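Local coordinates for protein UL16 (PDB 2WY3) that helps human cytomegalovirus evade host immunity by retaining KLRK1 (NKG2D) ligands such as ULBP1 and ULBP2 inside the cell, which limits natural killer cell activation, at residues D113-E118 and T122-R127. Residues are numbered along the deposited sequence; the frame is centred on the assembly and turned at random.
Sequences DCLRCE and TKIIER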
# COMPACT_ATOMS: atom_id res chain seq x y z
N ASP B 113 -8.26 -1.36 15.55
CA ASP B 113 -9.63 -1.28 15.04
C ASP B 113 -9.77 -0.04 14.16
O ASP B 113 -9.64 1.08 14.65
CB ASP B 113 -10.65 -1.19 16.19
CG ASP B 113 -10.77 -2.49 16.98
OD1 ASP B 113 -10.74 -3.57 16.35
OD2 ASP B 113 -10.91 -2.45 18.22
N CYS B 114 -10.04 -0.24 12.87
CA CYS B 114 -10.30 0.89 11.97
C CYS B 114 -11.75 1.31 12.10
O CYS B 114 -12.65 0.51 11.87
CB CYS B 114 -10.00 0.51 10.53
SG CYS B 114 -8.20 0.31 10.32
N LEU B 115 -11.95 2.57 12.47
CA LEU B 115 -13.23 3.05 12.95
C LEU B 115 -13.92 3.90 11.92
O LEU B 115 -13.27 4.60 11.15
CB LEU B 115 -13.03 3.93 14.19
CG LEU B 115 -12.25 3.33 15.36
CD1 LEU B 115 -12.21 4.34 16.51
CD2 LEU B 115 -12.90 2.03 15.80
N ARG B 116 -15.25 3.85 11.93
CA ARG B 116 -16.08 4.77 11.15
C ARG B 116 -17.42 4.94 11.83
O ARG B 116 -17.97 4.00 12.39
CB ARG B 116 -16.33 4.24 9.73
CG ARG B 116 -16.76 5.35 8.76
CD ARG B 116 -16.82 4.87 7.31
NE ARG B 116 -16.90 6.03 6.41
CZ ARG B 116 -16.80 5.97 5.09
NH1 ARG B 116 -16.62 4.80 4.49
NH2 ARG B 116 -16.88 7.08 4.38
N CYS B 117 -17.99 6.13 11.70
CA CYS B 117 -19.31 6.41 12.24
C CYS B 117 -20.37 6.21 11.15
O CYS B 117 -20.26 6.78 10.07
CB CYS B 117 -19.36 7.84 12.77
SG CYS B 117 -20.89 8.28 13.60
N GLU B 118 -21.38 5.40 11.43
CA GLU B 118 -22.47 5.22 10.48
C GLU B 118 -23.79 5.37 11.23
O GLU B 118 -24.00 4.74 12.27
CB GLU B 118 -22.39 3.86 9.79
CG GLU B 118 -23.60 3.56 8.91
CD GLU B 118 -23.71 2.10 8.51
OE1 GLU B 118 -22.71 1.36 8.61
OE2 GLU B 118 -24.81 1.69 8.08
N THR B 122 -20.78 3.78 16.23
CA THR B 122 -19.41 3.38 15.90
C THR B 122 -19.38 2.02 15.20
O THR B 122 -19.94 1.04 15.70
CB THR B 122 -18.53 3.35 17.16
OG1 THR B 122 -18.52 4.66 17.76
CG2 THR B 122 -17.11 2.97 16.80
N LYS B 123 -18.74 1.98 14.03
CA LYS B 123 -18.53 0.72 13.31
C LYS B 123 -17.05 0.41 13.29
O LYS B 123 -16.22 1.32 13.36
CB LYS B 123 -19.00 0.85 11.86
CG LYS B 123 -20.37 1.46 11.71
CD LYS B 123 -21.44 0.56 12.30
CE LYS B 123 -21.81 -0.55 11.34
NZ LYS B 123 -23.02 -1.30 11.82
N ILE B 124 -16.70 -0.87 13.19
CA ILE B 124 -15.32 -1.24 12.97
C ILE B 124 -15.23 -1.89 11.61
O ILE B 124 -15.80 -2.96 11.39
CB ILE B 124 -14.80 -2.21 14.05
CG1 ILE B 124 -14.80 -1.52 15.42
CG2 ILE B 124 -13.40 -2.67 13.68
CD1 ILE B 124 -14.51 -2.47 16.60
N ILE B 125 -14.59 -1.22 10.67
CA ILE B 125 -14.59 -1.78 9.31
C ILE B 125 -13.57 -2.90 9.17
O ILE B 125 -13.75 -3.83 8.37
CB ILE B 125 -14.41 -0.70 8.22
CG1 ILE B 125 -13.03 -0.06 8.31
CG2 ILE B 125 -15.49 0.35 8.33
CD1 ILE B 125 -12.76 0.88 7.14
N GLU B 126 -12.52 -2.83 9.96
CA GLU B 126 -11.50 -3.89 9.96
C GLU B 126 -10.80 -3.94 11.29
O GLU B 126 -10.49 -2.91 11.88
CB GLU B 126 -10.47 -3.65 8.84
CG GLU B 126 -9.42 -4.73 8.75
CD GLU B 126 -8.51 -4.60 7.52
OE1 GLU B 126 -8.87 -3.90 6.54
OE2 GLU B 126 -7.42 -5.21 7.54
N ARG B 127 -10.54 -5.15 11.76
CA ARG B 127 -9.84 -5.36 13.02
C ARG B 127 -8.63 -6.23 12.76
O ARG B 127 -8.73 -7.28 12.11
CB ARG B 127 -10.76 -6.04 14.04
CG ARG B 127 -10.03 -6.63 15.27
CD ARG B 127 -11.05 -7.15 16.26
NE ARG B 127 -11.79 -6.06 16.90
CZ ARG B 127 -12.90 -6.21 17.61
NH1 ARG B 127 -13.45 -7.41 17.75
NH2 ARG B 127 -13.47 -5.15 18.16
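R116 and K123 pair through two backbone hydrogen bonds in an antiparallel beta hairpin, and past I124 the ladder is broken by a beta bulge. The backbone N-H of the extra residue, I125, still bonds to C114 O (N to O 2.9 Å), while C114 N reaches E126 O, so the two chains stay joined across the irregularity. The hairpin belongs to an immunoglobulin-like sandwich, in which the C114–C38 disulfide ties this sheet to the strand 34-41 of the other. At the bulge, I125 lays CG1 against C114 CB at 3.8 Å; its side chain also touches Y40 of that strand. R116, on the same face as C114, turns its guanidinium from the hairpin to a salt bridge with E47.

On the face carrying D113, L115, I124 and R127, the leucine and isoleucine run side by side, L115 CD2 lying 4.0 Å from I124 CG1. I124 CD1 reaches D113 CG, bringing an apolar methyl beside a buried carboxylate whose OD2 forms a salt bridge with R111. The R127 chain starts with CG anti to the backbone N (chi1 165°) and bends at chi3, bringing NE to the syn side of D113 OD1 for a nearly straight hydrogen bond of 2.8 Å, part of a second salt bridge.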